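Local coordinates for NleG5-1 effector (Enterobacteria phage YYZ-2008, PDB 5VGC), which probably promotes ubiquitin transfer to proteins through a RING-type domain and binds calcium ions, at residues 125-130 against 165-170; 154-159 against 171-176; 37-42 against 79-84; 46-51 against 55-60. The protein carries 1 engineered substitution. One frame throughout, in Å; residues are numbered along the deposited sequence. Where two conformers were deposited one is given.

Contact 1 (125-130 against 165-170); sequences CAFNVE and CMLYDK. With CA (calcium ion), chain F; CA (calcium ion), chain G.
Phe-127 holds CG between its backbone N and carbonyl carbon (chi1 63°), which brings its ring to Leu-167 of strand 164-169, although its CB starts away from that strand. Leu-167 has CG opposite its own N (chi1 179°) and points both methyls at segment 125-130. The site belongs to the C-terminal part of the protein, which is assigned to the RING clan, and joins strands 127-128 and 164-169, which both pair with strand 152-157.

Phe-127 CZ sits 3.6 Å from Leu-167 CD1. The methyl approaches the ring at a slant. The other branch of Leu-167 serves Val-129, with CD2 4.3 Å from Val-129 CG1. Leu-167 thus touches both Phe-127 and Val-129, one with each methyl. In-plane at the edge of the Phe-127 ring lies the carbonyl O of Cys-125.

A second patch joins Ala-126 to Lys-170. Ala-126 CB rests 3.8 Å from Lys-170 CD, against the extended methylene chain. The ammonium NZ runs on to a salt bridge with Glu-123 in helix 111-125, so Lys-170 pairs an apolar flank with a charged end.

Both segments lead into helices. Asn-128 is an N-cap, its OD1 accepting from His-131 N; Asp-169 caps helix 170-178, its OD1 bonding weakly to Met-171 N. Just past Val-129, the carboxylate of Glu-130 bridges two calcium ions. Glu-151 is a further ligand of one of them. Glu-130 OE1 binds that calcium at 2.4 Å, while Glu-130 OE2 holds the other at 2.2 Å, alongside two waters.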
loop_
_atom_site.group_PDB
_atom_site.type_symbol
_atom_site.label_atom_id
_atom_site.label_comp_id
_atom_site.label_asym_id
_atom_site.label_seq_id
_atom_site.Cartn_x
_atom_site.Cartn_y
_atom_site.Cartn_z
ATOM N N CYS A 125 14.967 -23.030 16.709
ATOM C CA CYS A 125 15.874 -22.258 17.571
ATOM C C CYS A 125 15.490 -22.261 19.051
ATOM O O CYS A 125 16.332 -21.952 19.911
ATOM C CB CYS A 125 16.015 -20.823 17.062
ATOM S SG CYS A 125 16.964 -20.648 15.526
ATOM N N ALA A 126 14.239 -22.607 19.359
ATOM C CA ALA A 126 13.779 -22.645 20.756
ATOM C C ALA A 126 14.542 -23.619 21.624
ATOM O O ALA A 126 14.842 -24.733 21.171
ATOM C CB ALA A 126 12.299 -22.973 20.816
ATOM N N PHE A 127 14.859 -23.206 22.862
ATOM C CA PHE A 127 15.592 -24.076 23.816
ATOM C C PHE A 127 14.965 -24.053 25.225
ATOM O O PHE A 127 14.333 -23.059 25.633
ATOM C CB PHE A 127 17.074 -23.694 23.867
ATOM C CG PHE A 127 17.330 -22.299 24.379
ATOM C CD1 PHE A 127 17.545 -22.065 25.734
ATOM C CD2 PHE A 127 17.357 -21.210 23.508
ATOM C CE1 PHE A 127 17.772 -20.776 26.218
ATOM C CE2 PHE A 127 17.589 -19.922 23.981
ATOM C CZ PHE A 127 17.798 -19.704 25.340
ATOM N N ASN A 128 15.152 -25.156 25.950
ATOM C CA ASN A 128 14.811 -25.274 27.371
ATOM C C ASN A 128 15.713 -24.315 28.167
ATOM O O ASN A 128 16.933 -24.542 28.282
ATOM C CB ASN A 128 15.030 -26.748 27.783
ATOM C CG ASN A 128 14.724 -27.037 29.251
ATOM O OD1 ASN A 128 15.007 -26.264 30.163
ATOM N ND2 ASN A 128 14.154 -28.184 29.474
ATOM N N VAL A 129 15.105 -23.265 28.718
ATOM C CA VAL A 129 15.898 -22.241 29.407
ATOM C C VAL A 129 16.671 -22.828 30.581
ATOM O O VAL A 129 17.909 -22.622 30.685
ATOM C CB VAL A 129 15.044 -21.042 29.859
ATOM C CG1 VAL A 129 15.905 -19.957 30.517
ATOM C CG2 VAL A 129 14.283 -20.485 28.654
ATOM N N GLU A 130 15.979 -23.562 31.449
ATOM C CA GLU A 130 16.630 -24.041 32.672
ATOM C C GLU A 130 17.732 -25.059 32.352
ATOM O O GLU A 130 18.788 -24.999 32.959
ATOM C CB GLU A 130 15.685 -24.351 33.854
ATOM C CG GLU A 130 14.651 -25.413 33.675
ATOM C CD GLU A 130 13.358 -25.205 34.473
ATOM O OE1 GLU A 130 12.983 -24.079 34.854
ATOM O OE2 GLU A 130 12.668 -26.217 34.719
ATOM N N CYS A 165 20.824 -9.622 20.902
ATOM C CA CYS A 165 19.549 -10.323 20.944
ATOM C C CYS A 165 19.018 -10.436 22.342
ATOM O O CYS A 165 19.742 -10.269 23.335
ATOM C CB CYS A 165 19.624 -11.700 20.293
ATOM S SG CYS A 165 21.130 -12.568 20.594
ATOM N N MET A 166 17.718 -10.708 22.397
ATOM C CA MET A 166 17.040 -10.889 23.657
ATOM C C MET A 166 16.299 -12.191 23.653
ATOM O O MET A 166 15.974 -12.745 22.591
ATOM C CB MET A 166 16.124 -9.713 23.928
ATOM C CG MET A 166 16.932 -8.438 24.191
ATOM S SD MET A 166 16.130 -7.272 25.297
ATOM C CE MET A 166 14.779 -6.664 24.307
ATOM N N LEU A 167 16.069 -12.675 24.862
ATOM C CA LEU A 167 15.393 -13.930 25.107
ATOM C C LEU A 167 13.896 -13.664 25.175
ATOM O O LEU A 167 13.465 -12.884 26.002
ATOM C CB LEU A 167 15.873 -14.543 26.429
ATOM C CG LEU A 167 15.212 -15.868 26.823
ATOM C CD1 LEU A 167 15.498 -16.925 25.754
ATOM C CD2 LEU A 167 15.696 -16.319 28.199
ATOM N N TYR A 168 13.126 -14.319 24.310
ATOM C CA TYR A 168 11.665 -14.224 24.323
ATOM C C TYR A 168 11.042 -15.590 24.612
ATOM O O TYR A 168 11.642 -16.649 24.331
ATOM C CB TYR A 168 11.131 -13.717 22.960
ATOM C CG TYR A 168 11.580 -12.314 22.608
ATOM C CD1 TYR A 168 12.849 -12.070 22.145
ATOM C CD2 TYR A 168 10.723 -11.242 22.722
ATOM C CE1 TYR A 168 13.275 -10.802 21.831
ATOM C CE2 TYR A 168 11.142 -9.957 22.407
ATOM C CZ TYR A 168 12.438 -9.752 21.953
ATOM O OH TYR A 168 12.916 -8.494 21.635
ATOM N N ASP A 169 9.828 -15.549 25.147
ATOM C CA ASP A 169 8.977 -16.722 25.262
ATOM C C ASP A 169 8.532 -17.160 23.856
ATOM O O ASP A 169 7.924 -16.375 23.070
ATOM C CB ASP A 169 7.756 -16.429 26.144
ATOM C CG ASP A 169 7.058 -17.692 26.637
ATOM O OD1 ASP A 169 6.611 -18.495 25.804
ATOM O OD2 ASP A 169 6.938 -17.873 27.871
ATOM N N LYS A 170 8.832 -18.433 23.570
ATOM C CA LYS A 170 8.490 -19.065 22.302
ATOM C C LYS A 170 7.043 -18.774 21.875
ATOM O O LYS A 170 6.782 -18.322 20.732
ATOM C CB LYS A 170 8.708 -20.566 22.429
ATOM C CG LYS A 170 8.530 -21.367 21.147
ATOM C CD LYS A 170 8.589 -22.840 21.467
ATOM C CE LYS A 170 8.225 -23.634 20.235
ATOM N NZ LYS A 170 8.040 -25.075 20.534
HETATM CA CA CA F . 10.643 -26.788 35.189
HETATM CA CA CA G . 11.360 -22.438 35.661
HETATM O O HOH W 1 10.101 -25.897 32.787
HETATM O O HOH W 2 11.743 -28.465 33.991
#

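Contact 2 (154-159 against 171-176); sequences VFMRNS and MALIHL
This contact lies in a beta-beta-alpha unit, the core element of RING and U-box domains. Strands 152-157 and 164-169 form an antiparallel hairpin, and helix 170-178 follows directly and packs against it. One helix residue, Leu-173, makes the contact. It projects towards the strand and meets Val-154 and Met-156, two residues apart and facing the helix.

Leu-173 CD2 faces Val-154, and also lies near Met-156 CE; CD1 meets the end of Met-156. CD2 lies 3.7 Å from Val-154 CG1, the branch of the valine set opposite its backbone N (chi1 -176°). The Met-156 chain runs straight out to SD and then bends, so that CE comes back over the leucine. Met-156 CE is also 3.7 Å from Leu-173 CG. Both strand side chains cross the leucine at a slant.

The contact is buried and wholly apolar. Ile-195 touches Val-154, Met-156 and Leu-173, and Ile-122 of helix 111-125 touches Val-154 and Leu-173. The intervening Phe-155 points away from the helix and meets the rings of Phe-127 and Phe-210. The sulfur joins in as well: Met-156 SD is 3.7 Å from Leu-173 CD1, and Met-156 CE is 3.8 Å from Leu-173 CD2.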
loop_
_atom_site.group_PDB
_atom_site.type_symbol
_atom_site.label_atom_id
_atom_site.label_comp_id
_atom_site.label_asym_id
_atom_site.label_seq_id
_atom_site.Cartn_x
_atom_site.Cartn_y
_atom_site.Cartn_z
ATOM N N VAL A 154 13.503 -18.366 23.124
ATOM C CA VAL A 154 14.073 -18.162 21.790
ATOM C C VAL A 154 14.824 -16.828 21.734
ATOM O O VAL A 154 14.321 -15.797 22.255
ATOM C CB VAL A 154 12.987 -18.114 20.704
ATOM C CG1 VAL A 154 13.611 -17.995 19.319
ATOM C CG2 VAL A 154 12.071 -19.333 20.754
ATOM N N PHE A 155 16.014 -16.843 21.108
ATOM C CA PHE A 155 16.814 -15.624 20.977
ATOM C C PHE A 155 16.353 -14.853 19.747
ATOM O O PHE A 155 16.278 -15.432 18.661
ATOM C CB PHE A 155 18.323 -15.928 20.823
ATOM C CG PHE A 155 19.055 -16.194 22.120
ATOM C CD1 PHE A 155 18.820 -15.448 23.266
ATOM C CD2 PHE A 155 20.016 -17.190 22.179
ATOM C CE1 PHE A 155 19.529 -15.703 24.442
ATOM C CE2 PHE A 155 20.705 -17.451 23.354
ATOM C CZ PHE A 155 20.464 -16.706 24.484
ATOM N N MET A 156 16.059 -13.558 19.906
ATOM C CA MET A 156 15.755 -12.718 18.729
ATOM C C MET A 156 16.567 -11.435 18.747
ATOM O O MET A 156 16.686 -10.772 19.789
ATOM C CB MET A 156 14.260 -12.363 18.646
ATOM C CG MET A 156 13.883 -11.588 17.391
ATOM S SD MET A 156 12.144 -11.143 17.331
ATOM C CE MET A 156 11.514 -12.495 16.414
ATOM N N ARG A 157 17.104 -11.087 17.583
ATOM C CA ARG A 157 17.889 -9.877 17.439
ATOM C C ARG A 157 17.027 -8.624 17.605
ATOM O O ARG A 157 15.854 -8.639 17.243
ATOM C CB ARG A 157 18.591 -9.841 16.085
ATOM C CG ARG A 157 19.693 -10.882 16.014
ATOM C CD ARG A 157 20.045 -11.266 14.602
ATOM N NE ARG A 157 20.828 -10.236 13.947
ATOM C CZ ARG A 157 21.135 -10.240 12.664
ATOM N NH1 ARG A 157 20.719 -11.224 11.861
ATOM N NH2 ARG A 157 21.863 -9.240 12.190
ATOM N N ASN A 158 17.626 -7.561 18.159
ATOM C CA ASN A 158 16.925 -6.311 18.399
ATOM C C ASN A 158 16.449 -5.598 17.142
ATOM O O ASN A 158 15.517 -4.805 17.201
ATOM C CB ASN A 158 17.782 -5.350 19.234
ATOM C CG ASN A 158 17.843 -5.746 20.692
ATOM O OD1 ASN A 158 17.501 -6.891 21.053
ATOM N ND2 ASN A 158 18.283 -4.809 21.542
ATOM N N SER A 159 17.086 -5.883 16.013
ATOM C CA SER A 159 16.696 -5.340 14.719
ATOM C C SER A 159 17.332 -6.151 13.579
ATOM O O SER A 159 18.118 -7.054 13.824
ATOM C CB SER A 159 17.088 -3.865 14.626
ATOM O OG SER A 159 18.488 -3.724 14.403
ATOM N N MET A 171 6.111 -19.028 22.795
ATOM C CA MET A 171 4.686 -18.802 22.560
ATOM C C MET A 171 4.416 -17.341 22.184
ATOM O O MET A 171 3.583 -17.063 21.295
ATOM C CB MET A 171 3.851 -19.202 23.796
ATOM C CG MET A 171 3.888 -20.693 24.164
ATOM S SD MET A 171 2.997 -21.244 25.663
ATOM C CE MET A 171 4.116 -20.697 26.951
ATOM N N ALA A 172 5.127 -16.417 22.848
ATOM C CA ALA A 172 5.000 -14.989 22.568
ATOM C C ALA A 172 5.508 -14.687 21.169
ATOM O O ALA A 172 4.855 -13.967 20.413
ATOM C CB ALA A 172 5.758 -14.167 23.588
ATOM N N LEU A 173 6.670 -15.244 20.824
ATOM C CA LEU A 173 7.200 -15.036 19.465
ATOM C C LEU A 173 6.240 -15.578 18.372
ATOM O O LEU A 173 5.962 -14.902 17.344
ATOM C CB LEU A 173 8.592 -15.664 19.324
ATOM C CG LEU A 173 9.584 -14.891 18.464
ATOM C CD1 LEU A 173 9.764 -13.477 19.004
ATOM C CD2 LEU A 173 10.898 -15.656 18.438
ATOM N N ILE A 174 5.730 -16.790 18.621
ATOM C CA ILE A 174 4.702 -17.366 17.756
ATOM C C ILE A 174 3.475 -16.430 17.611
ATOM O O ILE A 174 2.960 -16.219 16.476
ATOM C CB ILE A 174 4.299 -18.770 18.211
ATOM C CG1 ILE A 174 5.466 -19.732 17.899
ATOM C CG2 ILE A 174 3.006 -19.229 17.485
ATOM C CD1 ILE A 174 5.342 -21.110 18.514
ATOM N N HIS A 175 3.026 -15.869 18.732
ATOM C CA HIS A 175 1.942 -14.893 18.731
ATOM C C HIS A 175 2.290 -13.627 17.941
ATOM O O HIS A 175 1.456 -13.137 17.173
ATOM C CB HIS A 175 1.553 -14.529 20.157
ATOM C CG HIS A 175 0.451 -13.525 20.251
ATOM N ND1 HIS A 175 0.677 -12.202 20.566
ATOM C CD2 HIS A 175 -0.887 -13.654 20.095
ATOM C CE1 HIS A 175 -0.474 -11.556 20.592
ATOM N NE2 HIS A 175 -1.440 -12.415 20.314
ATOM N N LEU A 176 3.502 -13.105 18.115
ATOM C CA LEU A 176 3.932 -11.910 17.368
ATOM C C LEU A 176 3.962 -12.184 15.869
ATOM O O LEU A 176 3.468 -11.343 15.069
ATOM C CB LEU A 176 5.318 -11.417 17.788
ATOM C CG LEU A 176 5.480 -10.871 19.201
ATOM C CD1 LEU A 176 6.946 -10.570 19.490
ATOM C CD2 LEU A 176 4.639 -9.650 19.437
#

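Contact 3 (37-42 against 79-84); sequences AQIRLG and EHIERT
The backbones of Ile-39 and Ile-81 stand well apart, with 9.7 Å between their CA atoms, as strand 37-41 is packed against helix 68-85 through side chains alone. Ile-39 and Leu-41, two residues apart on the strand, point to the helix. Ile-81 answers both from the helix.

The branches of Ile-81 take one partner each. Its long arm ends at CD1, which meets Leu-41 CD1 at 3.3 Å. These two side chains reach out to each other tip to tip. The short arm is used on the other partner, with Ile-81 CG2 4.2 Å from Ile-39 CD1. Ile-81 sets CG1 opposite its carbonyl carbon (chi1 -69°), which leaves CG2 opposite the backbone N and spreads the two arms along the strand. All three residues are buried, and the contact is purely apolar.

Away from the strand, Thr-84 OG1 donates to His-80 O at 2.8 Å, from 45° above the carbonyl plane. Thr-84 N bonds to the same oxygen, so two donors grip it. The hydroxyl oxygen also lies over one face of the His-80 ring, towards its rim.

Ile-39 and Leu-41 also touch Leu-6, and Ile-39 reaches Ile-28 of helix 22-34. Strand 37-41 is an outer strand of the three-stranded antiparallel sheet and pairs with 44-50. On the helix, the carboxylate of Glu-82 accepts from the backbone N of Gly-59 in strand 57-60, the opposite outer strand, so helix 68-85 is tied to both outer strands of the sheet.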
loop_
_atom_site.group_PDB
_atom_site.type_symbol
_atom_site.label_atom_id
_atom_site.label_comp_id
_atom_site.label_asym_id
_atom_site.label_seq_id
_atom_site.Cartn_x
_atom_site.Cartn_y
_atom_site.Cartn_z
ATOM N N ALA A 37 -30.372 10.185 7.389
ATOM C CA ALA A 37 -31.493 10.637 6.554
ATOM C C ALA A 37 -32.507 9.492 6.405
ATOM O O ALA A 37 -32.152 8.376 5.983
ATOM C CB ALA A 37 -31.001 11.119 5.202
ATOM N N GLN A 38 -33.759 9.773 6.777
ATOM C CA GLN A 38 -34.861 8.812 6.644
ATOM C C GLN A 38 -35.559 9.030 5.303
ATOM O O GLN A 38 -36.247 10.038 5.111
ATOM C CB GLN A 38 -35.862 8.923 7.808
ATOM C CG GLN A 38 -35.506 8.077 9.031
ATOM C CD GLN A 38 -35.778 6.584 8.849
ATOM O OE1 GLN A 38 -36.676 6.175 8.107
ATOM N NE2 GLN A 38 -34.997 5.765 9.536
ATOM N N ILE A 39 -35.366 8.079 4.388
ATOM C CA ILE A 39 -35.986 8.105 3.067
ATOM C C ILE A 39 -37.238 7.219 3.060
ATOM O O ILE A 39 -37.229 6.111 3.614
ATOM C CB ILE A 39 -34.971 7.697 1.962
ATOM C CG1 ILE A 39 -34.001 8.858 1.707
ATOM C CG2 ILE A 39 -35.677 7.307 0.655
ATOM C CD1 ILE A 39 -32.825 8.521 0.818
ATOM N N ARG A 40 -38.305 7.732 2.434
ATOM C CA ARG A 40 -39.543 6.982 2.186
ATOM C C ARG A 40 -39.559 6.465 0.750
ATOM O O ARG A 40 -39.334 7.230 -0.186
ATOM C CB ARG A 40 -40.770 7.877 2.401
ATOM C CG ARG A 40 -42.086 7.118 2.528
ATOM C CD ARG A 40 -43.272 8.064 2.662
ATOM N NE ARG A 40 -43.152 8.943 3.827
ATOM C CZ ARG A 40 -43.359 8.582 5.095
ATOM N NH1 ARG A 40 -43.707 7.335 5.416
ATOM N NH2 ARG A 40 -43.214 9.483 6.064
ATOM N N LEU A 41 -39.837 5.174 0.583
ATOM C CA LEU A 41 -39.987 4.567 -0.749
ATOM C C LEU A 41 -41.169 3.631 -0.720
ATOM O O LEU A 41 -41.197 2.709 0.088
ATOM C CB LEU A 41 -38.723 3.793 -1.136
ATOM C CG LEU A 41 -37.632 4.571 -1.860
ATOM C CD1 LEU A 41 -36.363 3.743 -1.831
ATOM C CD2 LEU A 41 -38.047 4.860 -3.293
ATOM N N GLY A 42 -42.137 3.862 -1.604
ATOM C CA GLY A 42 -43.470 3.280 -1.458
ATOM C C GLY A 42 -44.013 3.799 -0.139
ATOM O O GLY A 42 -44.120 5.014 0.052
ATOM N N GLU A 79 -29.516 -0.493 -2.802
ATOM C CA GLU A 79 -28.391 -0.544 -3.743
ATOM C C GLU A 79 -28.444 0.611 -4.733
ATOM O O GLU A 79 -27.442 1.320 -4.923
ATOM C CB GLU A 79 -28.326 -1.882 -4.475
ATOM C CG GLU A 79 -27.345 -2.842 -3.826
ATOM C CD GLU A 79 -27.198 -4.119 -4.599
ATOM O OE1 GLU A 79 -26.968 -5.180 -3.966
ATOM O OE2 GLU A 79 -27.321 -4.056 -5.838
ATOM N N HIS A 80 -29.617 0.803 -5.347
ATOM C CA HIS A 80 -29.807 1.937 -6.263
ATOM C C HIS A 80 -29.543 3.294 -5.604
ATOM O O HIS A 80 -28.797 4.117 -6.132
ATOM C CB HIS A 80 -31.203 1.968 -6.873
ATOM C CG HIS A 80 -31.328 2.966 -7.990
ATOM N ND1 HIS A 80 -31.774 4.252 -7.797
ATOM C CD2 HIS A 80 -31.042 2.865 -9.312
ATOM C CE1 HIS A 80 -31.772 4.895 -8.952
ATOM N NE2 HIS A 80 -31.335 4.074 -9.886
ATOM N N ILE A 81 -30.147 3.527 -4.453
ATOM C CA ILE A 81 -29.951 4.811 -3.785
ATOM C C ILE A 81 -28.467 5.034 -3.507
ATOM O O ILE A 81 -27.928 6.119 -3.772
ATOM C CB ILE A 81 -30.771 4.923 -2.480
ATOM C CG1 ILE A 81 -32.260 4.999 -2.800
ATOM C CG2 ILE A 81 -30.363 6.164 -1.688
ATOM C CD1 ILE A 81 -33.135 4.586 -1.639
ATOM N N GLU A 82 -27.821 3.997 -2.977
ATOM C CA GLU A 82 -26.387 4.024 -2.703
ATOM C C GLU A 82 -25.603 4.356 -3.964
ATOM O O GLU A 82 -24.767 5.259 -3.942
ATOM C CB GLU A 82 -25.905 2.697 -2.104
ATOM C CG GLU A 82 -26.239 2.552 -0.636
ATOM C CD GLU A 82 -25.813 1.215 -0.051
ATOM O OE1 GLU A 82 -25.425 0.300 -0.828
ATOM O OE2 GLU A 82 -25.854 1.096 1.194
ATOM N N ARG A 83 -25.869 3.642 -5.053
ATOM C CA ARG A 83 -25.156 3.936 -6.291
ATOM C C ARG A 83 -25.414 5.373 -6.774
ATOM O O ARG A 83 -24.504 6.046 -7.243
ATOM C CB ARG A 83 -25.510 2.937 -7.395
ATOM C CG ARG A 83 -24.884 1.575 -7.213
ATOM C CD ARG A 83 -24.871 0.794 -8.510
ATOM N NE ARG A 83 -24.527 -0.586 -8.192
ATOM C CZ ARG A 83 -23.284 -1.067 -8.093
ATOM N NH1 ARG A 83 -22.202 -0.304 -8.277
ATOM N NH2 ARG A 83 -23.109 -2.330 -7.783
ATOM N N THR A 84 -26.652 5.840 -6.649
ATOM C CA THR A 84 -26.999 7.174 -7.118
ATOM C C THR A 84 -26.296 8.238 -6.277
ATOM O O THR A 84 -25.753 9.190 -6.826
ATOM C CB THR A 84 -28.530 7.391 -7.144
ATOM O OG1 THR A 84 -29.154 6.304 -7.846
ATOM C CG2 THR A 84 -28.877 8.691 -7.835
#

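Contact 4 (46-51 against 55-60); sequences VSIRPM and GYFMGS
The Phe-57 ring has the carbonyl O of Arg-49 at its edge, near its plane. Ile-48 CG2 and Pro-50 CA approach the ring obliquely. The guanidinium of Arg-49 carries Ser-60 OG over one face, set towards the rim, with NH2 3.7 Å from that oxygen. A long, weak ion pair links Arg-49 NE to Glu-36. The Tyr-56 ring meets His-87 edge-to-face, and its OH bonds to Leu-110 O of the second subunit.

These groups sit on a beta hairpin of strands 44-50 and 57-60. Ser-47 with Ser-60 and Arg-49 with Met-58 are hydrogen-bonded pairs. Ser-47 N donates to Ser-60 O at 2.8 Å and nearly straight (171°). Ile-48 with Gly-59 and Pro-50 with Phe-57 are non-hydrogen-bonded pairs; the side chains of Ile-48, Pro-50 and Phe-57 lie on the face opposite Ser-47, Arg-49, Met-58 and Ser-60. Here Ile-48 CG2 is 3.7 Å from Phe-57 CB, the side chains crossing at about a right angle, and Ile-48 CD1 rests 3.7 Å from Gly-59 CA.

Near the turn, Met-51 N donates to Tyr-56 O at 2.8 Å. Met-51 sets CG opposite its carbonyl carbon (chi1 -68°), against Met-58 CB. Its SD reaches Tyr-56 CB at 4.0 Å.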
loop_
_atom_site.group_PDB
_atom_site.type_symbol
_atom_site.label_atom_id
_atom_site.label_comp_id
_atom_site.label_asym_id
_atom_site.label_seq_id
_atom_site.Cartn_x
_atom_site.Cartn_y
_atom_site.Cartn_z
ATOM N N VAL A 46 -36.302 3.583 4.755
ATOM C CA VAL A 46 -34.865 3.269 4.609
ATOM C C VAL A 46 -34.031 4.382 5.242
ATOM O O VAL A 46 -34.339 5.569 5.079
ATOM C CB VAL A 46 -34.406 3.045 3.138
ATOM C CG1 VAL A 46 -34.706 1.626 2.684
ATOM C CG2 VAL A 46 -35.037 4.041 2.190
ATOM N N SER A 47 -32.981 3.986 5.964
ATOM C CA SER A 47 -32.140 4.933 6.696
ATOM C C SER A 47 -30.773 5.020 6.034
ATOM O O SER A 47 -30.061 4.013 5.939
ATOM C CB SER A 47 -31.991 4.492 8.156
ATOM O OG SER A 47 -31.286 5.476 8.905
ATOM N N ILE A 48 -30.414 6.215 5.579
ATOM C CA ILE A 48 -29.100 6.460 5.004
ATOM C C ILE A 48 -28.225 7.108 6.074
ATOM O O ILE A 48 -28.577 8.174 6.615
ATOM C CB ILE A 48 -29.175 7.383 3.771
ATOM C CG1 ILE A 48 -30.239 6.900 2.775
ATOM C CG2 ILE A 48 -27.831 7.478 3.077
ATOM C CD1 ILE A 48 -30.203 5.428 2.420
ATOM N N ARG A 49 -27.094 6.462 6.368
ATOM C CA ARG A 49 -26.050 7.014 7.240
ATOM C C ARG A 49 -24.772 7.256 6.429
ATOM O O ARG A 49 -24.512 6.537 5.440
ATOM C CB ARG A 49 -25.743 6.059 8.393
ATOM C CG ARG A 49 -26.892 5.901 9.376
ATOM C CD ARG A 49 -26.786 4.638 10.221
ATOM N NE ARG A 49 -28.103 4.174 10.663
ATOM C CZ ARG A 49 -28.357 2.979 11.200
ATOM N NH1 ARG A 49 -27.388 2.084 11.382
ATOM N NH2 ARG A 49 -29.603 2.671 11.558
ATOM N N PRO A 50 -23.983 8.267 6.835
ATOM C CA PRO A 50 -22.729 8.551 6.154
ATOM C C PRO A 50 -21.691 7.503 6.543
ATOM O O PRO A 50 -21.588 7.144 7.716
ATOM C CB PRO A 50 -22.336 9.931 6.705
ATOM C CG PRO A 50 -22.891 9.943 8.086
ATOM C CD PRO A 50 -24.176 9.156 7.997
ATOM N N MET A 51 -20.934 7.018 5.568
ATOM C CA MET A 51 -19.918 6.001 5.833
ATOM C C MET A 51 -18.700 6.635 6.464
ATOM O O MET A 51 -18.565 7.860 6.506
ATOM C CB MET A 51 -19.527 5.267 4.552
ATOM C CG MET A 51 -20.655 4.396 3.997
ATOM S SD MET A 51 -20.119 3.382 2.610
ATOM C CE MET A 51 -19.225 2.117 3.532
ATOM N N GLY A 55 -17.829 11.333 1.831
ATOM C CA GLY A 55 -18.522 11.377 0.551
ATOM C C GLY A 55 -19.308 10.134 0.165
ATOM O O GLY A 55 -19.929 10.108 -0.905
ATOM N N TYR A 56 -19.295 9.111 1.018
ATOM C CA TYR A 56 -19.995 7.863 0.727
ATOM C C TYR A 56 -21.064 7.593 1.764
ATOM O O TYR A 56 -20.921 7.964 2.931
ATOM C CB TYR A 56 -19.026 6.689 0.653
ATOM C CG TYR A 56 -18.025 6.817 -0.468
ATOM C CD1 TYR A 56 -18.253 6.241 -1.714
ATOM C CD2 TYR A 56 -16.845 7.511 -0.276
ATOM C CE1 TYR A 56 -17.332 6.359 -2.727
ATOM C CE2 TYR A 56 -15.912 7.634 -1.291
ATOM C CZ TYR A 56 -16.161 7.059 -2.511
ATOM O OH TYR A 56 -15.228 7.185 -3.503
ATOM N N PHE A 57 -22.129 6.941 1.323
ATOM C CA PHE A 57 -23.341 6.779 2.100
ATOM C C PHE A 57 -23.779 5.326 2.066
ATOM O O PHE A 57 -23.549 4.610 1.089
ATOM C CB PHE A 57 -24.444 7.699 1.561
ATOM C CG PHE A 57 -24.040 9.137 1.496
ATOM C CD1 PHE A 57 -24.137 9.957 2.615
ATOM C CD2 PHE A 57 -23.544 9.669 0.321
ATOM C CE1 PHE A 57 -23.753 11.292 2.549
ATOM C CE2 PHE A 57 -23.155 11.000 0.249
ATOM C CZ PHE A 57 -23.260 11.817 1.359
ATOM N N MET A 58 -24.427 4.918 3.150
ATOM C CA MET A 58 -24.729 3.525 3.410
ATOM C C MET A 58 -26.158 3.449 3.892
ATOM O O MET A 58 -26.553 4.217 4.784
ATOM C CB MET A 58 -23.724 3.000 4.459
ATOM C CG MET A 58 -24.125 1.829 5.342
ATOM S SD MET A 58 -22.742 1.397 6.436
ATOM C CE MET A 58 -22.466 2.894 7.390
ATOM N N GLY A 59 -26.920 2.532 3.301
ATOM C CA GLY A 59 -28.347 2.428 3.558
ATOM C C GLY A 59 -28.703 1.187 4.337
ATOM O O GLY A 59 -28.139 0.122 4.087
ATOM N N SER A 60 -29.639 1.323 5.278
ATOM C CA SER A 60 -30.187 0.178 6.009
ATOM C C SER A 60 -31.705 0.195 5.939
ATOM O O SER A 60 -32.315 1.267 5.815
ATOM C CB SER A 60 -29.714 0.181 7.467
ATOM O OG SER A 60 -30.150 1.343 8.156
#

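The contacts form two pairs on opposite sides of the chain's centre. Contacts 3 and 4 come first in sequence, 9 Å apart between centres. They share the three-stranded sheet, with contact 4 nested inside the loop closed by contact 3. Contacts 1 and 2 follow, also 9 Å apart. Their segments alternate along the chain, and both use the C-terminal sheet around strand 152-157. Nothing touches between the pairs: the centres of contacts 1 and 3 are about 59 Å apart, and even contacts 2 and 4 keep their nearest atoms about 28 Å apart. This is consistent with two separate lobes, of which the C-terminal one is assigned to the RING clan.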